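Local coordinates for protein succinate-semialdehyde dehydrogenase (Synechococcus sp., PDB 4ITA) that probably oxidises succinic semialdehyde to succinate with a nicotinamide cofactor, NADPH being the form bound here, as a member of the aldehyde dehydrogenase family, at residues A[269-274]-A[376-381]; A[356-361]-A[368-373]. All blocks are in the same frame, centred on the assembly; numbering follows the deposited sequence.

Of the elements in these contacts, strand 267-273 comes first along the chain from the N terminus and carries residues 269-274 of interaction 1. After the helices and short strands that follow it, the 3-10 segment 356-359 and the cofactor-binding loop lead into strand 366-372, and interaction 2 closes this short excursion, with six residues between its segments. Helix 375-383 follows at once and packs on strand 267-273, so interaction 1 closes a loop of 101 residues in which interaction 2 is nested. Strands 267-273 and 366-372 are parallel neighbours in one sheet, and the two contacts meet there: F270 N lies 2.8 Å from M368 O, a probable hydrogen bond.

Interaction 1. Residues A[269-274]-A[376-381]; sequences RFILHE and DQAIAL. With EDO (1,2-ethanediol), chain L.
R269 reaches L381 because its CG stands anti to the carbonyl carbon and the chain then bends at chi3 (-54°), which turns the guanidinium toward the C-terminal end of segment 376-381. I271 has the same first torsion, which places CG1 beside the backbone N and, through an extended chi2, carries CD1 to the leucine. The polar link is one hydrogen bond: R269 NH1 donates to L381 O at 3.0 Å with an N-H...O angle of 158°. The oxygen lies at the guanidinium edge, 2° out of its plane, whereas the donor sits above the carbonyl plane. The same guanidinium donates through NH2 to A382 O and through NE to S234 O, so three carbonyls fix its rotation.

Helix 375-383 follows strand 366-372 and lies along a face of the parallel part of a mixed sheet, an alpha/beta arrangement within the aldehyde dehydrogenase fold. Its segment runs nearly antiparallel to strand 269-273, with axes 9.3 Å apart at closest approach.

The apolar part is carried by I271, whose two branches divide the work. CD1 meets L381 CG at 4.0 Å, the two side chains crossing at a slant, and CG1 approaches L381 CD2 at 4.1 Å. The other branch, CG2, lies against A378, 4.3 Å from its CB, while V238 of the adjoining strand also touches this alanine.

Interaction 2. Residues A[356-361]-A[368-373]; sequences KILQEE and MVFTVK. With NDP (NADPH dihydro-nicotinamide-adenine-dinucleotide phosphate), chain C; EDO (1,2-ethanediol), chain D; EDO (1,2-ethanediol), chain O; EDO (1,2-ethanediol), chain I.
M368 projects from its strand toward the 3-10 turn 356-359, and its SD and CE occupy the hollow formed by I357, L358 and the backbone leading to E360. The turn belongs to the loop preceding strand 366-372 in the aldehyde dehydrogenase fold, and the backbone bonds Q359 N to K356 O and E360 N to I357 O hold its curve. The M368 and I357 side chains lie alongside each other, pointing opposite ways, with M368 SD 4.1 Å from I357 CG2. A bend at chi3 (-90°) turns the methyl group inward, setting M368 CE 3.5 Å from I357 O and 4.1 Å from E360 O.

L358 supplies the bump going the other way. Its CD2 comes to the rim of the F370 ring, near the ring plane, 3.5 Å from CE1; the contact is therefore with the edge and not over a face. The same methyl flanks M368 SD, so L358 bridges the two strand side chains. I351 also packs against both L358 and M368.

Beyond the hollow, the E361 side chain starts off away from the strand, and its carboxylate meets the cofactor ribose, one oxygen for each hydroxyl. K268 forms a salt bridge with OE2, which also accepts a bond from G233 N. With an alanine in place of E361, both ribose hydroxyls would probably lose these acceptors, and K268 its carboxylate partner. NDP O2D donates to E361 OE2 at 2.8 Å, and NDP O3D donates to E361 OE1 at 2.6 Å.

Interaction 1. Residues A[269-274]-A[376-381]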
ATOM      1  N   ARG A 269     -14.725  13.772  20.014  1.00  6.89           N
ATOM      2  CA  ARG A 269     -14.397  13.769  21.439  1.00  6.38           C
ATOM      3  C   ARG A 269     -13.716  15.079  21.800  1.00  7.24           C
ATOM      4  O   ARG A 269     -12.599  15.352  21.360  1.00  8.41           O
ATOM      5  CB  ARG A 269     -13.497  12.568  21.780  1.00  7.42           C
ATOM      6  CG  ARG A 269     -14.190  11.203  21.580  1.00  7.76           C
ATOM      7  CD  ARG A 269     -13.246  10.004  21.826  1.00  8.65           C
ATOM      8  NE  ARG A 269     -12.070  10.160  20.985  1.00  7.31           N
ATOM      9  CZ  ARG A 269     -10.810  10.184  21.404  1.00  7.51           C
ATOM     10  NH1 ARG A 269     -10.497   9.931  22.675  1.00  9.07           N
ATOM     11  NH2 ARG A 269      -9.850  10.427  20.520  1.00  9.22           N
ATOM     12  N   PHE A 270     -14.415  15.892  22.587  1.00  7.46           N
ATOM     13  CA  PHE A 270     -13.904  17.173  23.040  1.00  6.92           C
ATOM     14  C   PHE A 270     -13.163  16.963  24.343  1.00  7.30           C
ATOM     15  O   PHE A 270     -13.731  16.451  25.310  1.00  8.14           O
ATOM     16  CB  PHE A 270     -15.057  18.166  23.215  1.00  7.09           C
ATOM     17  CG  PHE A 270     -15.659  18.606  21.911  1.00  7.45           C
ATOM     18  CD1 PHE A 270     -16.522  17.777  21.212  1.00  8.62           C
ATOM     19  CD2 PHE A 270     -15.326  19.832  21.368  1.00  8.64           C
ATOM     20  CE1 PHE A 270     -17.054  18.178  19.994  1.00  8.59           C
ATOM     21  CE2 PHE A 270     -15.858  20.244  20.155  1.00  8.97           C
ATOM     22  CZ  PHE A 270     -16.722  19.408  19.467  1.00  8.07           C
ATOM     23  N   ILE A 271     -11.883  17.321  24.336  1.00  6.77           N
ATOM     24  CA  ILE A 271     -10.991  17.090  25.464  1.00  7.77           C
ATOM     25  C   ILE A 271     -10.554  18.445  25.996  1.00  8.38           C
ATOM     26  O   ILE A 271      -9.800  19.173  25.353  1.00  8.40           O
ATOM     27  CB  ILE A 271      -9.807  16.207  25.039  1.00  6.57           C
ATOM     28  CG1 ILE A 271     -10.337  14.829  24.607  1.00  7.19           C
ATOM     29  CG2 ILE A 271      -8.803  16.076  26.178  1.00  8.93           C
ATOM     30  CD1 ILE A 271      -9.320  13.951  23.898  1.00  8.66           C
ATOM     31  N   LEU A 272     -11.096  18.803  27.157  1.00  8.03           N
ATOM     32  CA  LEU A 272     -11.007  20.166  27.660  1.00  7.83           C
ATOM     33  C   LEU A 272     -10.107  20.260  28.878  1.00  7.13           C
ATOM     34  O   LEU A 272     -10.309  19.539  29.860  1.00  9.19           O
ATOM     35  CB  LEU A 272     -12.405  20.666  28.037  1.00  8.44           C
ATOM     36  CG  LEU A 272     -13.498  20.443  26.989  1.00  8.75           C
ATOM     37  CD1 LEU A 272     -14.826  21.002  27.491  1.00  8.55           C
ATOM     38  CD2 LEU A 272     -13.112  21.074  25.671  1.00  9.43           C
ATOM     39  N   HIS A 273      -9.119  21.149  28.822  1.00  8.25           N
ATOM     40  CA  HIS A 273      -8.315  21.419  30.012  1.00  8.25           C
ATOM     41  C   HIS A 273      -9.214  21.973  31.121  1.00  8.57           C
ATOM     42  O   HIS A 273     -10.045  22.851  30.871  1.00  9.90           O
ATOM     43  CB  HIS A 273      -7.195  22.413  29.699  1.00  8.33           C
ATOM     44  CG  HIS A 273      -6.187  22.532  30.795  1.00  8.86           C
ATOM     45  ND1 HIS A 273      -6.463  23.146  31.998  1.00 10.57           N
ATOM     46  CD2 HIS A 273      -4.909  22.097  30.876  1.00 10.37           C
ATOM     47  CE1 HIS A 273      -5.391  23.093  32.771  1.00  9.88           C
ATOM     48  NE2 HIS A 273      -4.436  22.457  32.115  1.00 10.79           N
ATOM     49  N   GLU A 274      -9.050  21.461  32.341  1.00  9.79           N
ATOM     50  CA  GLU A 274      -9.919  21.845  33.455  1.00 10.46           C
ATOM     51  C   GLU A 274     -10.002  23.354  33.698  1.00 11.42           C
ATOM     52  O   GLU A 274     -11.032  23.847  34.168  1.00 12.22           O
ATOM     53  CB  GLU A 274      -9.515  21.114  34.740  1.00 12.90           C
ATOM     54  CG  GLU A 274      -8.104  21.368  35.206  1.00 16.76           C
ATOM     55  CD  GLU A 274      -7.840  20.768  36.573  1.00 24.88           C
ATOM     56  OE1 GLU A 274      -6.776  21.066  37.151  1.00 24.70           O
ATOM     57  OE2 GLU A 274      -8.700  20.007  37.066  1.00 26.37           O
ATOM     58  N   ASP A 376       0.052  15.769  29.207  1.00 10.77           N
ATOM     59  CA  ASP A 376       0.239  14.324  29.105  1.00 10.23           C
ATOM     60  C   ASP A 376      -1.106  13.605  29.122  1.00 10.46           C
ATOM     61  O   ASP A 376      -1.336  12.672  28.354  1.00 10.30           O
ATOM     62  CB  ASP A 376       1.133  13.784  30.227  1.00 10.48           C
ATOM     63  CG  ASP A 376       2.608  14.085  30.014  1.00 16.35           C
ATOM     64  OD1 ASP A 376       2.962  14.660  28.978  1.00 16.89           O
ATOM     65  OD2 ASP A 376       3.419  13.730  30.898  1.00 21.08           O
ATOM     66  N   GLN A 377      -2.004  14.045  29.995  1.00  9.96           N
ATOM     67  CA  GLN A 377      -3.313  13.409  30.112  1.00  9.59           C
ATOM     68  C   GLN A 377      -4.143  13.652  28.852  1.00 10.19           C
ATOM     69  O   GLN A 377      -4.857  12.773  28.388  1.00 10.43           O
ATOM     70  CB  GLN A 377      -4.046  13.936  31.346  1.00 10.83           C
ATOM     71  CG  GLN A 377      -5.329  13.200  31.683  1.00 17.04           C
ATOM     72  CD  GLN A 377      -6.078  13.844  32.843  1.00 18.59           C
ATOM     73  OE1 GLN A 377      -5.552  14.730  33.519  1.00 23.60           O
ATOM     74  NE2 GLN A 377      -7.311  13.405  33.072  1.00 30.20           N
ATOM     75  N   ALA A 378      -4.032  14.849  28.294  1.00  9.31           N
ATOM     76  CA  ALA A 378      -4.754  15.182  27.063  1.00  9.74           C
ATOM     77  C   ALA A 378      -4.331  14.284  25.903  1.00 10.22           C
ATOM     78  O   ALA A 378      -5.168  13.764  25.165  1.00  9.23           O
ATOM     79  CB  ALA A 378      -4.534  16.625  26.703  1.00  9.54           C
ATOM     80  N   ILE A 379      -3.027  14.103  25.743  1.00  9.15           N
ATOM     81  CA  ILE A 379      -2.503  13.275  24.667  1.00 11.30           C
ATOM     82  C   ILE A 379      -2.873  11.804  24.868  1.00 10.07           C
ATOM     83  O   ILE A 379      -3.303  11.124  23.934  1.00 10.43           O
ATOM     84  CB  ILE A 379      -0.980  13.484  24.527  1.00 11.16           C
ATOM     85  CG1 ILE A 379      -0.714  14.908  24.028  1.00 12.73           C
ATOM     86  CG2 ILE A 379      -0.371  12.443  23.590  1.00 12.89           C
ATOM     87  CD1 ILE A 379       0.724  15.371  24.158  1.00 16.46           C
ATOM     88  N   ALA A 380      -2.734  11.310  26.093  1.00  9.88           N
ATOM     89  CA  ALA A 380      -3.097   9.927  26.373  1.00 10.11           C
ATOM     90  C   ALA A 380      -4.566   9.658  26.048  1.00  9.85           C
ATOM     91  O   ALA A 380      -4.906   8.643  25.435  1.00 10.37           O
ATOM     92  CB  ALA A 380      -2.792   9.574  27.826  1.00 11.83           C
ATOM     93  N   LEU A 381      -5.447  10.563  26.466  1.00  8.67           N
ATOM     94  CA  LEU A 381      -6.866  10.364  26.232  1.00  9.26           C
ATOM     95  C   LEU A 381      -7.180  10.488  24.747  1.00  9.25           C
ATOM     96  O   LEU A 381      -7.963   9.709  24.196  1.00  9.19           O
ATOM     97  CB  LEU A 381      -7.692  11.363  27.049  1.00 10.84           C
ATOM     98  CG  LEU A 381      -9.210  11.282  26.897  1.00 11.05           C
ATOM     99  CD1 LEU A 381      -9.705   9.892  27.232  1.00 14.44           C
ATOM    100  CD2 LEU A 381      -9.865  12.304  27.800  1.00 12.97           C
TER
HETATM  101  C1  EDO L 510       2.466  14.886  34.777  1.00 19.38           C
HETATM  102  O1  EDO L 510       1.549  15.009  33.683  1.00 25.26           O
HETATM  103  C2  EDO L 510       3.739  14.236  34.263  1.00 21.63           C
HETATM  104  O2  EDO L 510       3.397  13.076  33.493  1.00 25.48           O

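Interaction 2. Residues A[356-361]-A[368-373]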
ATOM      1  N   LYS A 356     -18.499   1.171  26.471  1.00 15.27           N
ATOM      2  CA  LYS A 356     -18.185   0.795  25.095  1.00 16.08           C
ATOM      3  C   LYS A 356     -18.126   2.000  24.158  1.00 15.50           C
ATOM      4  O   LYS A 356     -17.332   2.031  23.220  1.00 13.83           O
ATOM      5  CB  LYS A 356     -19.225  -0.200  24.568  1.00 17.00           C
ATOM      6  CG  LYS A 356     -18.725  -1.629  24.400  1.00 29.53           C
ATOM      7  CD  LYS A 356     -17.649  -1.743  23.324  1.00 27.71           C
ATOM      8  CE  LYS A 356     -18.053  -1.001  22.067  1.00 30.08           C
ATOM      9  NZ  LYS A 356     -17.747  -1.735  20.808  1.00 28.98           N
ATOM     10  N   ILE A 357     -18.977   2.987  24.416  1.00 13.80           N
ATOM     11  CA  ILE A 357     -19.118   4.130  23.521  1.00 12.31           C
ATOM     12  C   ILE A 357     -17.804   4.896  23.362  1.00 12.59           C
ATOM     13  O   ILE A 357     -17.560   5.502  22.321  1.00 12.49           O
ATOM     14  CB  ILE A 357     -20.261   5.069  23.977  1.00 12.10           C
ATOM     15  CG1 ILE A 357     -20.698   5.986  22.830  1.00  9.13           C
ATOM     16  CG2 ILE A 357     -19.857   5.875  25.206  1.00 12.22           C
ATOM     17  CD1 ILE A 357     -21.868   6.876  23.179  1.00 12.34           C
ATOM     18  N   LEU A 358     -16.952   4.838  24.383  1.00 12.79           N
ATOM     19  CA  LEU A 358     -15.671   5.534  24.373  1.00 13.22           C
ATOM     20  C   LEU A 358     -14.782   5.071  23.222  1.00 13.95           C
ATOM     21  O   LEU A 358     -13.888   5.796  22.783  1.00 14.17           O
ATOM     22  CB  LEU A 358     -14.945   5.309  25.701  1.00 13.02           C
ATOM     23  CG  LEU A 358     -15.630   5.913  26.919  1.00 12.13           C
ATOM     24  CD1 LEU A 358     -14.865   5.522  28.174  1.00 15.73           C
ATOM     25  CD2 LEU A 358     -15.713   7.428  26.770  1.00 15.35           C
ATOM     26  N   GLN A 359     -15.039   3.859  22.739  1.00 12.83           N
ATOM     27  CA  GLN A 359     -14.208   3.247  21.712  1.00 14.26           C
ATOM     28  C   GLN A 359     -14.885   3.221  20.343  1.00 12.26           C
ATOM     29  O   GLN A 359     -14.348   2.653  19.393  1.00 15.07           O
ATOM     30  CB  GLN A 359     -13.830   1.826  22.136  1.00 16.92           C
ATOM     31  CG  GLN A 359     -13.005   1.766  23.419  1.00 18.81           C
ATOM     32  CD  GLN A 359     -11.646   2.418  23.258  1.00 21.29           C
ATOM     33  OE1 GLN A 359     -10.788   1.912  22.536  1.00 24.52           O
ATOM     34  NE2 GLN A 359     -11.446   3.556  23.916  1.00 20.50           N
ATOM     35  N   GLU A 360     -16.065   3.826  20.246  1.00 10.01           N
ATOM     36  CA  GLU A 360     -16.865   3.748  19.024  1.00 11.33           C
ATOM     37  C   GLU A 360     -16.946   5.068  18.289  1.00 10.86           C
ATOM     38  O   GLU A 360     -16.741   6.138  18.874  1.00 10.03           O
ATOM     39  CB  GLU A 360     -18.283   3.265  19.332  1.00 11.84           C
ATOM     40  CG  GLU A 360     -18.331   1.882  19.946  1.00 13.01           C
ATOM     41  CD  GLU A 360     -19.740   1.350  20.071  1.00 14.35           C
ATOM     42  OE1 GLU A 360     -20.682   2.159  20.203  1.00 13.89           O
ATOM     43  OE2 GLU A 360     -19.908   0.113  20.024  1.00 19.12           O
ATOM     44  N   GLU A 361     -17.251   4.987  16.998  1.00  9.14           N
ATOM     45  CA  GLU A 361     -17.490   6.177  16.197  1.00  8.66           C
ATOM     46  C   GLU A 361     -18.939   6.609  16.318  1.00  8.87           C
ATOM     47  O   GLU A 361     -19.854   5.801  16.127  1.00  9.58           O
ATOM     48  CB  GLU A 361     -17.156   5.925  14.724  1.00  9.36           C
ATOM     49  CG  GLU A 361     -17.429   7.144  13.846  1.00  9.05           C
ATOM     50  CD  GLU A 361     -16.975   6.974  12.410  1.00  8.55           C
ATOM     51  OE1 GLU A 361     -17.176   5.878  11.848  1.00 11.34           O
ATOM     52  OE2 GLU A 361     -16.433   7.947  11.839  1.00  8.90           O
ATOM     53  N   MET A 368     -18.983  13.746  22.634  1.00  7.11           N
ATOM     54  CA  MET A 368     -18.540  13.264  23.944  1.00  7.84           C
ATOM     55  C   MET A 368     -17.573  14.293  24.523  1.00  9.07           C
ATOM     56  O   MET A 368     -16.693  14.779  23.811  1.00  8.57           O
ATOM     57  CB  MET A 368     -17.851  11.891  23.837  1.00  8.66           C
ATOM     58  CG  MET A 368     -18.751  10.733  23.402  1.00  8.94           C
ATOM     59  SD  MET A 368     -17.974   9.063  23.431  1.00  9.89           S
ATOM     60  CE  MET A 368     -17.308   8.967  21.753  1.00 10.18           C
ATOM     61  N   VAL A 369     -17.730  14.644  25.798  1.00  8.20           N
ATOM     62  CA  VAL A 369     -16.883  15.668  26.409  1.00  8.25           C
ATOM     63  C   VAL A 369     -16.128  15.096  27.600  1.00  8.29           C
ATOM     64  O   VAL A 369     -16.685  14.336  28.394  1.00 10.18           O
ATOM     65  CB  VAL A 369     -17.714  16.897  26.845  1.00  8.96           C
ATOM     66  CG1 VAL A 369     -16.815  17.985  27.430  1.00 11.01           C
ATOM     67  CG2 VAL A 369     -18.498  17.444  25.661  1.00 10.20           C
ATOM     68  N   PHE A 370     -14.852  15.461  27.697  1.00  8.34           N
ATOM     69  CA  PHE A 370     -13.961  15.000  28.753  1.00  9.12           C
ATOM     70  C   PHE A 370     -13.188  16.174  29.322  1.00  8.47           C
ATOM     71  O   PHE A 370     -12.950  17.160  28.629  1.00  9.79           O
ATOM     72  CB  PHE A 370     -12.950  14.010  28.173  1.00  9.59           C
ATOM     73  CG  PHE A 370     -13.580  12.886  27.420  1.00  8.53           C
ATOM     74  CD1 PHE A 370     -13.901  11.702  28.063  1.00  9.77           C
ATOM     75  CD2 PHE A 370     -13.875  13.018  26.067  1.00  8.40           C
ATOM     76  CE1 PHE A 370     -14.494  10.664  27.368  1.00 10.74           C
ATOM     77  CE2 PHE A 370     -14.477  11.988  25.368  1.00  9.66           C
ATOM     78  CZ  PHE A 370     -14.788  10.809  26.016  1.00  9.24           C
ATOM     79  N   THR A 371     -12.781  16.058  30.585  1.00 10.41           N
ATOM     80  CA  THR A 371     -11.911  17.059  31.194  1.00 10.82           C
ATOM     81  C   THR A 371     -10.569  16.427  31.555  1.00 11.14           C
ATOM     82  O   THR A 371     -10.521  15.287  32.031  1.00 13.69           O
ATOM     83  CB  THR A 371     -12.561  17.686  32.443  1.00 12.57           C
ATOM     84  OG1 THR A 371     -13.798  18.312  32.077  1.00 15.59           O
ATOM     85  CG2 THR A 371     -11.659  18.731  33.066  1.00 15.91           C
ATOM     86  N   VAL A 372      -9.485  17.157  31.306  1.00  9.01           N
ATOM     87  CA  VAL A 372      -8.141  16.685  31.637  1.00 11.52           C
ATOM     88  C   VAL A 372      -7.363  17.756  32.402  1.00 11.22           C
ATOM     89  O   VAL A 372      -7.726  18.931  32.378  1.00 10.76           O
ATOM     90  CB  VAL A 372      -7.358  16.223  30.382  1.00 10.80           C
ATOM     91  CG1 VAL A 372      -8.048  15.031  29.730  1.00 12.57           C
ATOM     92  CG2 VAL A 372      -7.225  17.355  29.391  1.00  9.34           C
ATOM     93  N   LYS A 373      -6.287  17.340  33.068  1.00 11.57           N
ATOM     94  CA  LYS A 373      -5.554  18.224  33.972  1.00 12.54           C
ATOM     95  C   LYS A 373      -4.266  18.791  33.397  1.00 11.74           C
ATOM     96  O   LYS A 373      -3.758  19.803  33.882  1.00 14.06           O
ATOM     97  CB  LYS A 373      -5.212  17.492  35.271  1.00 16.09           C
ATOM     98  CG  LYS A 373      -6.376  17.278  36.206  1.00 25.74           C
ATOM     99  CD  LYS A 373      -5.910  16.556  37.457  1.00 32.12           C
ATOM    100  CE  LYS A 373      -7.085  16.097  38.303  1.00 37.36           C
ATOM    101  NZ  LYS A 373      -7.946  17.240  38.707  1.00 34.45           N
TER
HETATM  102  PA  NDP C 501     -20.309   1.208   5.030  1.00 11.54           P
HETATM  103  O1A NDP C 501     -18.937   0.633   5.237  1.00 12.90           O
HETATM  104  O2A NDP C 501     -21.514   0.475   5.552  1.00 17.30           O
HETATM  105  O5B NDP C 501     -20.533   1.424   3.461  1.00 10.91           O
HETATM  106  C5B NDP C 501     -19.558   2.070   2.633  1.00  9.11           C
HETATM  107  C4B NDP C 501     -19.492   1.408   1.259  1.00  9.89           C
HETATM  108  O4B NDP C 501     -19.016   0.068   1.414  1.00  8.49           O
HETATM  109  C3B NDP C 501     -20.850   1.275   0.581  1.00  8.70           C
HETATM  110  O3B NDP C 501     -20.663   1.339  -0.839  1.00  8.56           O
HETATM  111  C2B NDP C 501     -21.282  -0.126   0.967  1.00  9.36           C
HETATM  112  O2B NDP C 501     -22.212  -0.707   0.062  1.00  9.57           O
HETATM  113  C1B NDP C 501     -19.964  -0.839   0.847  1.00  8.49           C
HETATM  114  N9A NDP C 501     -19.849  -2.082   1.625  1.00  9.76           N
HETATM  115  C8A NDP C 501     -20.336  -2.352   2.852  1.00 11.47           C
HETATM  116  N7A NDP C 501     -19.977  -3.601   3.232  1.00 13.11           N
HETATM  117  C5A NDP C 501     -19.232  -4.124   2.245  1.00 10.37           C
HETATM  118  C6A NDP C 501     -18.533  -5.392   1.983  1.00 12.47           C
HETATM  119  N6A NDP C 501     -18.559  -6.378   2.902  1.00 15.31           N
HETATM  120  N1A NDP C 501     -17.880  -5.513   0.811  1.00 13.85           N
HETATM  121  C2A NDP C 501     -17.843  -4.536  -0.105  1.00 14.43           C
HETATM  122  N3A NDP C 501     -18.461  -3.357   0.059  1.00 13.42           N
HETATM  123  C4A NDP C 501     -19.149  -3.115   1.193  1.00 10.27           C
HETATM  124  O3  NDP C 501     -20.182   2.715   5.627  1.00 16.81           O
HETATM  125  PN  NDP C 501     -21.221   3.709   6.383  1.00 16.05           P
HETATM  126  O1N NDP C 501     -22.075   2.967   7.387  1.00 19.23           O
HETATM  127  O2N NDP C 501     -21.856   4.573   5.329  1.00 19.31           O
HETATM  128  O5D NDP C 501     -20.194   4.624   7.220  1.00 16.39           O
HETATM  129  C5D NDP C 501     -19.287   5.488   6.549  1.00 14.54           C
HETATM  130  C4D NDP C 501     -17.888   5.291   7.104  1.00 12.99           C
HETATM  131  O4D NDP C 501     -16.923   5.835   6.191  1.00 13.19           O
HETATM  132  C3D NDP C 501     -17.665   6.007   8.422  1.00 12.30           C
HETATM  133  O3D NDP C 501     -16.931   5.168   9.321  1.00 12.33           O
HETATM  134  C2D NDP C 501     -16.877   7.223   7.977  1.00 11.87           C
HETATM  135  O2D NDP C 501     -16.136   7.769   9.068  1.00 12.79           O
HETATM  136  C1D NDP C 501     -15.979   6.635   6.908  1.00 10.56           C
HETATM  137  N1N NDP C 501     -15.427   7.707   6.068  1.00 12.20           N
HETATM  138  C2N NDP C 501     -14.116   7.729   5.772  1.00 12.43           C
HETATM  139  C3N NDP C 501     -13.507   8.927   5.401  1.00 13.68           C
HETATM  140  C7N NDP C 501     -12.054   8.985   5.033  1.00 12.43           C
HETATM  141  O7N NDP C 501     -11.733   9.612   4.025  1.00 12.47           O
HETATM  142  N7N NDP C 501     -11.153   8.373   5.797  1.00 12.10           N
HETATM  143  C4N NDP C 501     -14.289  10.218   5.369  1.00 14.91           C
HETATM  144  C5N NDP C 501     -15.710   9.927   5.226  1.00 15.91           C
HETATM  145  C6N NDP C 501     -16.222   8.683   5.582  1.00 14.56           C
HETATM  146  P2B NDP C 501     -23.782  -0.776   0.395  1.00  8.47           P
HETATM  147  O1X NDP C 501     -24.327  -1.474  -0.817  1.00  9.39           O
HETATM  148  O2X NDP C 501     -23.923  -1.591   1.659  1.00 10.84           O
HETATM  149  O3X NDP C 501     -24.295   0.625   0.535  1.00  9.39           O
HETATM  150  C1  EDO D 502     -22.196   1.887  27.188  1.00 17.03           C
HETATM  151  O1  EDO D 502     -21.386   2.491  26.165  1.00 14.55           O
HETATM  152  C2  EDO D 502     -22.087   0.366  27.122  1.00 19.02           C
HETATM  153  O2  EDO D 502     -20.803  -0.044  27.603  1.00 19.90           O
HETATM  154  C1  EDO O 513     -20.137   4.819  10.539  1.00 20.50           C
HETATM  155  O1  EDO O 513     -19.513   4.549  11.805  1.00 20.83           O
HETATM  156  C2  EDO O 513     -21.536   4.222  10.468  1.00 24.03           C
HETATM  157  O2  EDO O 513     -21.438   2.857  10.041  1.00 30.95           O
HETATM  158  C1  EDO I 507     -23.093   4.282  13.978  1.00 19.30           C
HETATM  159  O1  EDO I 507     -21.674   4.527  13.965  1.00 25.44           O
HETATM  160  C2  EDO I 507     -23.835   5.583  14.280  1.00 14.08           C
HETATM  161  O2  EDO I 507     -23.065   6.337  15.217  1.00 11.83           O